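Local coordinates for GDP-L-fucose synthase (Campylobacter jejuni subsp. jejuni serotype O:2, PDB 7M13), which acts as an NADPH-dependent GDP-D-glycero-L-gluco-heptose synthase, an oxidoreductase supplying a heptose found in the capsular polysaccharide of this bacterium, at residues K17-T22 with N168-T173; G21-E26 with D249-A254; N27-K30 with N35-L38. One frame throughout, in Å; residues are numbered along the deposited sequence.

Contact 1: residues K17-T22 with N168-T173; sequences KGTAGT and NNLYGT. With NAP (NADP nicotinamide-adenine-dinucleotide phosphate), chain E.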
loop_
_atom_site.group_PDB
_atom_site.type_symbol
_atom_site.label_atom_id
_atom_site.label_comp_id
_atom_site.label_asym_id
_atom_site.label_seq_id
_atom_site.Cartn_x
_atom_site.Cartn_y
_atom_site.Cartn_z
ATOM N N LYS B 17 23.724 7.046 -6.656
ATOM C CA LYS B 17 24.226 8.449 -6.596
ATOM C C LYS B 17 23.598 9.228 -5.439
ATOM O O LYS B 17 24.029 10.346 -5.168
ATOM C CB LYS B 17 23.996 9.161 -7.930
ATOM C CG LYS B 17 24.690 8.519 -9.125
ATOM C CD LYS B 17 26.190 8.556 -9.004
ATOM C CE LYS B 17 26.808 9.784 -9.645
ATOM N NZ LYS B 17 26.552 9.843 -11.107
ATOM N N GLY B 18 22.622 8.671 -4.736
ATOM C CA GLY B 18 22.008 9.357 -3.588
ATOM C C GLY B 18 22.860 9.234 -2.342
ATOM O O GLY B 18 23.988 8.672 -2.366
ATOM N N THR B 19 22.403 9.798 -1.242
ATOM C CA THR B 19 23.227 9.884 -0.014
ATOM C C THR B 19 23.561 8.470 0.497
ATOM O O THR B 19 24.746 8.147 0.743
ATOM C CB THR B 19 22.538 10.762 1.023
ATOM O OG1 THR B 19 22.420 12.061 0.436
ATOM C CG2 THR B 19 23.313 10.824 2.314
ATOM N N ALA B 20 22.555 7.627 0.696
ATOM C CA ALA B 20 22.752 6.253 1.190
ATOM C C ALA B 20 23.509 5.459 0.130
ATOM O O ALA B 20 24.397 4.706 0.502
ATOM C CB ALA B 20 21.420 5.612 1.533
ATOM N N GLY B 21 23.166 5.608 -1.145
ATOM C CA GLY B 21 23.799 4.791 -2.184
ATOM C C GLY B 21 25.278 5.105 -2.263
ATOM O O GLY B 21 26.067 4.161 -2.366
ATOM N N THR B 22 25.636 6.383 -2.175
ATOM C CA THR B 22 27.066 6.760 -2.277
ATOM C C THR B 22 27.802 6.145 -1.086
ATOM O O THR B 22 28.921 5.641 -1.258
ATOM C CB THR B 22 27.242 8.273 -2.334
ATOM O OG1 THR B 22 26.598 8.778 -3.504
ATOM C CG2 THR B 22 28.710 8.623 -2.320
ATOM N N ASN B 168 14.650 7.829 10.293
ATOM C CA ASN B 168 13.964 9.135 10.318
ATOM C C ASN B 168 14.694 10.226 9.523
ATOM O O ASN B 168 14.028 10.896 8.747
ATOM C CB ASN B 168 13.765 9.578 11.766
ATOM C CG ASN B 168 12.575 8.869 12.371
ATOM O OD1 ASN B 168 11.520 8.795 11.738
ATOM N ND2 ASN B 168 12.700 8.439 13.622
ATOM N N ASN B 169 15.988 10.456 9.757
ATOM C CA ASN B 169 16.711 11.569 9.083
ATOM C C ASN B 169 18.125 11.112 8.796
ATOM O O ASN B 169 18.837 10.759 9.725
ATOM C CB ASN B 169 16.787 12.871 9.897
ATOM C CG ASN B 169 15.442 13.496 10.161
ATOM O OD1 ASN B 169 14.846 14.091 9.267
ATOM N ND2 ASN B 169 14.952 13.295 11.380
ATOM N N LEU B 170 18.512 11.133 7.527
ATOM C CA LEU B 170 19.857 10.750 7.081
ATOM C C LEU B 170 20.690 12.015 6.916
ATOM O O LEU B 170 20.151 13.064 6.524
ATOM C CB LEU B 170 19.707 9.988 5.767
ATOM C CG LEU B 170 20.970 9.350 5.221
ATOM C CD1 LEU B 170 21.509 8.271 6.134
ATOM C CD2 LEU B 170 20.662 8.785 3.834
ATOM N N TYR B 171 21.957 11.887 7.231
ATOM C CA TYR B 171 22.974 12.886 6.839
ATOM C C TYR B 171 24.217 12.076 6.542
ATOM O O TYR B 171 24.213 10.868 6.672
ATOM C CB TYR B 171 23.141 13.958 7.925
ATOM C CG TYR B 171 23.917 13.535 9.144
ATOM C CD1 TYR B 171 23.405 12.637 10.073
ATOM C CD2 TYR B 171 25.201 14.015 9.383
ATOM C CE1 TYR B 171 24.126 12.215 11.179
ATOM C CE2 TYR B 171 25.917 13.635 10.507
ATOM C CZ TYR B 171 25.397 12.728 11.410
ATOM O OH TYR B 171 26.116 12.340 12.497
ATOM N N GLY B 172 25.295 12.694 6.104
ATOM C CA GLY B 172 26.510 11.883 5.953
ATOM C C GLY B 172 27.647 12.735 5.486
ATOM O O GLY B 172 27.454 13.947 5.379
ATOM N N THR B 173 28.780 12.116 5.205
ATOM C CA THR B 173 29.997 12.856 4.817
ATOM C C THR B 173 29.706 13.509 3.463
ATOM O O THR B 173 29.722 14.759 3.387
ATOM C CB THR B 173 31.187 11.901 4.871
ATOM O OG1 THR B 173 31.295 11.506 6.241
ATOM C CG2 THR B 173 32.471 12.530 4.378
HETATM P PA NAP E . 18.397 10.269 -2.278
HETATM O O1A NAP E . 17.172 11.123 -2.418
HETATM O O2A NAP E . 19.671 10.954 -1.850
HETATM O O5B NAP E . 18.739 9.512 -3.611
HETATM C C5B NAP E . 17.731 8.797 -4.324
HETATM C C4B NAP E . 18.374 8.274 -5.570
HETATM O O4B NAP E . 17.385 7.466 -6.251
HETATM C C3B NAP E . 18.825 9.361 -6.568
HETATM O O3B NAP E . 20.195 9.164 -6.899
HETATM C C2B NAP E . 17.868 9.189 -7.741
HETATM O O2B NAP E . 18.472 9.415 -9.015
HETATM C C1B NAP E . 17.504 7.712 -7.636
HETATM N N9A NAP E . 16.242 7.429 -8.286
HETATM C C8A NAP E . 15.014 7.941 -7.997
HETATM N N7A NAP E . 14.076 7.585 -8.841
HETATM C C5A NAP E . 14.734 6.792 -9.757
HETATM C C6A NAP E . 14.289 6.123 -10.910
HETATM N N6A NAP E . 13.036 6.182 -11.376
HETATM N N1A NAP E . 15.215 5.427 -11.605
HETATM C C2A NAP E . 16.478 5.393 -11.158
HETATM N N3A NAP E . 17.008 5.993 -10.090
HETATM C C4A NAP E . 16.072 6.690 -9.433
HETATM O O3 NAP E . 18.073 9.084 -1.256
HETATM P PN NAP E . 18.550 8.924 0.246
HETATM O O1N NAP E . 18.282 10.194 0.956
HETATM O O2N NAP E . 19.920 8.374 0.202
HETATM O O5D NAP E . 17.520 7.797 0.759
HETATM C C5D NAP E . 17.855 6.430 0.688
HETATM C C4D NAP E . 16.716 5.649 1.279
HETATM O O4D NAP E . 16.565 5.988 2.685
HETATM C C3D NAP E . 15.350 5.899 0.624
HETATM O O3D NAP E . 14.566 4.698 0.609
HETATM C C2D NAP E . 14.766 6.937 1.541
HETATM O O2D NAP E . 13.349 7.047 1.451
HETATM C C1D NAP E . 15.231 6.445 2.897
HETATM N N1N NAP E . 15.189 7.532 3.900
HETATM C C2N NAP E . 15.950 8.660 3.771
HETATM C C3N NAP E . 15.828 9.679 4.654
HETATM C C7N NAP E . 16.619 10.934 4.555
HETATM O O7N NAP E . 16.578 11.747 5.501
HETATM N N7N NAP E . 17.346 11.126 3.458
HETATM C C4N NAP E . 14.934 9.554 5.788
HETATM C C5N NAP E . 14.192 8.317 5.886
HETATM C C6N NAP E . 14.279 7.423 4.950
HETATM P P2B NAP E . 18.701 10.923 -9.554
HETATM O O1X NAP E . 19.891 11.403 -8.771
HETATM O O2X NAP E . 17.474 11.701 -9.373
HETATM O O3X NAP E . 19.002 10.725 -11.052
#
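Thr-19 and Ala-20, in the first turn of helix 19-30, meet Leu-170 near the end of strand 162-171 without any backbone pairing: the closest CA atoms, of Thr-19 and Gly-172, are 7.1 Å apart. Side chains close the gap. The Thr-19 and Leu-170 side chains run antiparallel, one passing beside the other, and Thr-19 CG2 touches Leu-170 CD2 at 3.7 Å. The same methyl group of Leu-170 lies 4.0 Å from Ala-20 CB. Leu-170 CB points to the helix and lies 3.4 Å from C7N of the NADP carboxamide; CG, anti to the backbone N (chi1 -173°), carries the CD2 branch on to Thr-19.

The polar work falls to the main chain. Gly-18 is the N-cap, and its CA comes within 3.3 Å of O5B of the cofactor. Beyond it, Thr-19 N binds O2A, and Ala-20 N reaches O2N at 2.8 Å in a nearly straight bond (176°). Across the gap, Leu-170 N holds the carboxamide oxygen O7N at 2.9 Å. Both ends of the pyrophosphate-to-nicotinamide span are thus fixed by peptide N-H groups, with the helix N-terminus probably helping to stabilise the phosphate charge, as in other Rossmann dinucleotide sites.

Contact 2: residues G21-E26 with D249-A254; sequences GTALVE and DLADVA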
loop_
_atom_site.group_PDB
_atom_site.type_symbol
_atom_site.label_atom_id
_atom_site.label_comp_id
_atom_site.label_asym_id
_atom_site.label_seq_id
_atom_site.Cartn_x
_atom_site.Cartn_y
_atom_site.Cartn_z
ATOM N N GLY B 21 23.166 5.608 -1.145
ATOM C CA GLY B 21 23.799 4.791 -2.184
ATOM C C GLY B 21 25.278 5.105 -2.263
ATOM O O GLY B 21 26.067 4.161 -2.366
ATOM N N THR B 22 25.636 6.383 -2.175
ATOM C CA THR B 22 27.066 6.760 -2.277
ATOM C C THR B 22 27.802 6.145 -1.086
ATOM O O THR B 22 28.921 5.641 -1.258
ATOM C CB THR B 22 27.242 8.273 -2.334
ATOM O OG1 THR B 22 26.598 8.778 -3.504
ATOM C CG2 THR B 22 28.710 8.623 -2.320
ATOM N N ALA B 23 27.258 6.243 0.136
ATOM C CA ALA B 23 27.863 5.675 1.341
ATOM C C ALA B 23 27.989 4.152 1.221
ATOM O O ALA B 23 28.989 3.576 1.656
ATOM C CB ALA B 23 27.066 6.050 2.572
ATOM N N LEU B 24 26.998 3.468 0.653
ATOM C CA LEU B 24 27.098 2.006 0.516
ATOM C C LEU B 24 28.213 1.654 -0.479
ATOM O O LEU B 24 28.987 0.722 -0.179
ATOM C CB LEU B 24 25.756 1.438 0.061
ATOM C CG LEU B 24 24.784 1.208 1.193
ATOM C CD1 LEU B 24 23.378 1.122 0.625
ATOM C CD2 LEU B 24 25.143 -0.040 1.963
ATOM N N VAL B 25 28.255 2.349 -1.608
ATOM C CA VAL B 25 29.316 2.071 -2.618
ATOM C C VAL B 25 30.668 2.225 -1.921
ATOM O O VAL B 25 31.485 1.311 -2.021
ATOM C CB VAL B 25 29.221 2.957 -3.863
ATOM C CG1 VAL B 25 30.465 2.763 -4.732
ATOM C CG2 VAL B 25 27.982 2.714 -4.702
ATOM N N GLU B 26 30.900 3.342 -1.236
ATOM C CA GLU B 26 32.241 3.596 -0.619
ATOM C C GLU B 26 32.563 2.573 0.473
ATOM O O GLU B 26 33.717 2.106 0.561
ATOM C CB GLU B 26 32.311 5.020 -0.078
ATOM C CG GLU B 26 32.355 6.050 -1.183
ATOM C CD GLU B 26 32.306 7.486 -0.687
ATOM O OE1 GLU B 26 32.005 7.695 0.527
ATOM O OE2 GLU B 26 32.528 8.390 -1.524
ATOM N N ASP B 249 26.974 4.931 9.255
ATOM C CA ASP B 249 26.227 4.059 10.182
ATOM C C ASP B 249 25.111 3.346 9.404
ATOM O O ASP B 249 24.932 2.150 9.651
ATOM C CB ASP B 249 25.719 4.831 11.403
ATOM C CG ASP B 249 26.667 4.819 12.611
ATOM O OD1 ASP B 249 27.482 3.865 12.740
ATOM O OD2 ASP B 249 26.550 5.741 13.436
ATOM N N LEU B 250 24.419 4.029 8.494
ATOM C CA LEU B 250 23.409 3.367 7.640
ATOM C C LEU B 250 24.094 2.271 6.813
ATOM O O LEU B 250 23.618 1.126 6.782
ATOM C CB LEU B 250 22.703 4.386 6.747
ATOM C CG LEU B 250 21.662 3.760 5.835
ATOM C CD1 LEU B 250 20.571 4.757 5.499
ATOM C CD2 LEU B 250 22.299 3.205 4.574
ATOM N N ALA B 251 25.236 2.578 6.188
ATOM C CA ALA B 251 25.934 1.564 5.377
ATOM C C ALA B 251 26.347 0.400 6.275
ATOM O O ALA B 251 26.151 -0.771 5.926
ATOM C CB ALA B 251 27.104 2.187 4.678
ATOM N N ASP B 252 26.886 0.691 7.463
ATOM C CA ASP B 252 27.341 -0.376 8.398
ATOM C C ASP B 252 26.177 -1.303 8.756
ATOM O O ASP B 252 26.369 -2.525 8.731
ATOM C CB ASP B 252 27.903 0.147 9.722
ATOM C CG ASP B 252 29.327 0.655 9.642
ATOM O OD1 ASP B 252 29.944 0.457 8.572
ATOM O OD2 ASP B 252 29.807 1.227 10.659
ATOM N N VAL B 253 25.021 -0.753 9.130
ATOM C CA VAL B 253 23.902 -1.627 9.583
ATOM C C VAL B 253 23.324 -2.351 8.359
ATOM O O VAL B 253 22.910 -3.490 8.488
ATOM C CB VAL B 253 22.810 -0.922 10.427
ATOM C CG1 VAL B 253 22.065 0.153 9.657
ATOM C CG2 VAL B 253 21.867 -1.934 11.047
ATOM N N ALA B 254 23.310 -1.708 7.194
ATOM C CA ALA B 254 22.830 -2.384 5.970
ATOM C C ALA B 254 23.723 -3.570 5.635
ATOM O O ALA B 254 23.216 -4.683 5.354
ATOM C CB ALA B 254 22.729 -1.387 4.845
#
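Leu-24 and Ala-251 mark the place where helices 19-30 and 247-260 come together, their CA atoms only 5.0 Å apart. The axes of segments 21-26 and 249-254 approach to 8.7 Å and cross at -61°, a steep angle that confines the contact to a small patch.

The main bump is one branch of Leu-24. Its CG stands anti to the carbonyl carbon (chi1 -84°), and from there CD2 reaches over to the second helix. That methyl settles in the shallow hollow between successive turns, 3.9 Å from Ala-251 CA and 4.0 Å from Ala-254 CB. The two alanines, three residues apart, keep the surface low enough for the leucine branch to lie against the helix backbone itself. The reverse fit is smaller: Ala-251 CB projects toward the first helix, where it lies 3.8 Å from Ala-23 O and 4.0 Å from Leu-24 CD2. Ala-23 CB adds a looser touch, 4.4 Å from Ala-251 CB. No hydrogen bond crosses the patch; the contact is van der Waals packing, with one methyl lying against a carbonyl oxygen.

Further side chains continue the packing: Ala-251 also touches Asn-27, Leu-24 meets Thr-67, and Ala-254 rests on Phe-109 of strand 105-111. Helix 247-260 follows directly on strand 241-246, and helix 19-30 on strand 11-14 and its glycine-rich turn. Two helices attached to separate strands of one largely parallel sheet, crossing at an angle, with a leucine set against small alanines, fit the layered alpha/beta architecture of the NADP-binding Rossmann fold.

Contact 3: residues N27-K30 with N35-L38; sequences NLQK and NLVL
Leu-36 carries this contact with both of its terminal methyls, one turned to each of two neighbouring residues on helix 19-30. Its CB already points to the helix, and CG, anti to the carbonyl carbon (chi1 -52°), carries the fork on to it. CD2 takes the Leu-28 side and CD1 the Gln-29 side. The backbones are well separated, the nearest CA atoms being those of Gln-29 and Leu-36 at 8.7 Å, so the side chains alone bridge the interval.

On the Leu-28 side the meeting is methyl to methyl: Leu-28 CD1 comes to 4.2 Å from Leu-36 CD2, an apolar touch of modest tightness. On the other side the Gln-29 chain lies aslant to that of Leu-36. Gln-29 is extended beyond CG (chi2 172°), and Leu-36 CD1 lies against its flank, 4.0 Å from CG and 4.0 Å from NE2. This methyl stands well out of the amide plane, off the side where CG and NE2 lie, while OE1 is turned away from it.

The arrangement belongs to the beta-alpha-beta unit formed by strand 11-14, helix 19-30 and strand 36-37. The two strands run parallel, with Ile-11 hydrogen-bonded through its backbone to both Asn-35 and Val-37, and the helix packs across them.

Leu-28 is the buried partner: it also rests on Ile-13 of the first strand, on Phe-33 in the connecting turn and on Ile-255 of helix 247-260. Gln-29 lies at the exposed edge, where its chain, CG and amide nitrogen together, partly covers Leu-36. Val-37, next along the strand, takes the other direction and packs on Phe-55 and Glu-59 of helix 49-59, while Leu-36 touches Ile-11 on the helix 19-30 side.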
loop_
_atom_site.group_PDB
_atom_site.type_symbol
_atom_site.label_atom_id
_atom_site.label_comp_id
_atom_site.label_asym_id
_atom_site.label_seq_id
_atom_site.Cartn_x
_atom_site.Cartn_y
_atom_site.Cartn_z
ATOM N N ASN B 27 31.626 2.267 1.357
ATOM C CA ASN B 27 31.832 1.339 2.487
ATOM C C ASN B 27 32.021 -0.099 1.968
ATOM O O ASN B 27 32.878 -0.816 2.488
ATOM C CB ASN B 27 30.681 1.435 3.480
ATOM C CG ASN B 27 30.926 2.560 4.452
ATOM O OD1 ASN B 27 31.704 2.363 5.382
ATOM N ND2 ASN B 27 30.395 3.742 4.179
ATOM N N LEU B 28 31.286 -0.523 0.938
ATOM C CA LEU B 28 31.494 -1.864 0.340
ATOM C C LEU B 28 32.909 -1.936 -0.274
ATOM O O LEU B 28 33.571 -2.911 0.036
ATOM C CB LEU B 28 30.403 -2.108 -0.698
ATOM C CG LEU B 28 29.044 -2.428 -0.090
ATOM C CD1 LEU B 28 27.981 -2.280 -1.142
ATOM C CD2 LEU B 28 29.031 -3.826 0.510
ATOM N N GLN B 29 33.300 -0.943 -1.069
ATOM C CA GLN B 29 34.650 -0.947 -1.718
ATOM C C GLN B 29 35.704 -1.032 -0.608
ATOM O O GLN B 29 36.689 -1.824 -0.727
ATOM C CB GLN B 29 34.770 0.250 -2.643
ATOM C CG GLN B 29 33.994 0.053 -3.934
ATOM C CD GLN B 29 33.914 1.277 -4.811
ATOM O OE1 GLN B 29 34.059 2.414 -4.356
ATOM N NE2 GLN B 29 33.604 1.053 -6.070
ATOM N N LYS B 30 35.529 -0.285 0.475
ATOM C CA LYS B 30 36.564 -0.217 1.544
ATOM C C LYS B 30 36.747 -1.592 2.206
ATOM O O LYS B 30 37.821 -1.853 2.809
ATOM C CB LYS B 30 36.219 0.866 2.569
ATOM C CG LYS B 30 37.241 0.992 3.695
ATOM C CD LYS B 30 36.782 1.785 4.908
ATOM C CE LYS B 30 37.936 2.140 5.825
ATOM N NZ LYS B 30 37.723 3.478 6.419
ATOM N N ASN B 35 32.635 -6.030 -6.682
ATOM C CA ASN B 35 31.869 -6.557 -7.841
ATOM C C ASN B 35 30.472 -5.920 -7.809
ATOM O O ASN B 35 29.480 -6.622 -7.563
ATOM C CB ASN B 35 31.760 -8.071 -7.830
ATOM C CG ASN B 35 31.175 -8.646 -9.100
ATOM O OD1 ASN B 35 31.059 -7.925 -10.108
ATOM N ND2 ASN B 35 30.797 -9.912 -9.036
ATOM N N LEU B 36 30.434 -4.622 -7.982
ATOM C CA LEU B 36 29.197 -3.826 -7.873
ATOM C C LEU B 36 28.623 -3.601 -9.249
ATOM O O LEU B 36 29.361 -3.448 -10.244
ATOM C CB LEU B 36 29.489 -2.499 -7.185
ATOM C CG LEU B 36 30.221 -2.574 -5.846
ATOM C CD1 LEU B 36 30.389 -1.187 -5.262
ATOM C CD2 LEU B 36 29.561 -3.526 -4.860
ATOM N N VAL B 37 27.300 -3.509 -9.309
ATOM C CA VAL B 37 26.638 -3.103 -10.571
ATOM C C VAL B 37 25.810 -1.883 -10.225
ATOM O O VAL B 37 25.063 -1.912 -9.200
ATOM C CB VAL B 37 25.864 -4.256 -11.236
ATOM C CG1 VAL B 37 24.849 -4.900 -10.315
ATOM C CG2 VAL B 37 25.207 -3.794 -12.532
ATOM N N LEU B 38 26.031 -0.822 -10.975
ATOM C CA LEU B 38 25.556 0.547 -10.709
ATOM C C LEU B 38 24.927 1.063 -11.999
ATOM O O LEU B 38 25.560 0.963 -13.045
ATOM C CB LEU B 38 26.732 1.403 -10.250
ATOM C CG LEU B 38 27.581 0.872 -9.096
ATOM C CD1 LEU B 38 28.769 1.793 -8.872
ATOM C CD2 LEU B 38 26.766 0.726 -7.812
#

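All three contacts draw on helix 19-30, taken in order from its N-terminus outward. Contact 1 binds the cofactor itself. Contact 2, about 8 Å from contact 1 centre to centre, shares Gly-21 and Thr-22 with it, and Leu-250 joins them: Leu-250 CD1 lies 3.7 Å from Leu-170 CD1, and Leu-250 CD2 packs on Ala-20 CB. The centre of contact 3 is about 10 Å from that of contact 2 and about 16 Å from that of contact 1. Contacts 2 and 3 touch at Asn-27 ND2 and Ala-251 CB (3.7 Å) and again where Val-25 CG1 lies 4.0 Å from Leu-36 CD1. Distance from NADP grows accordingly: the Leu-24 side chain is about 8 Å away, that of Leu-28 about 13 Å.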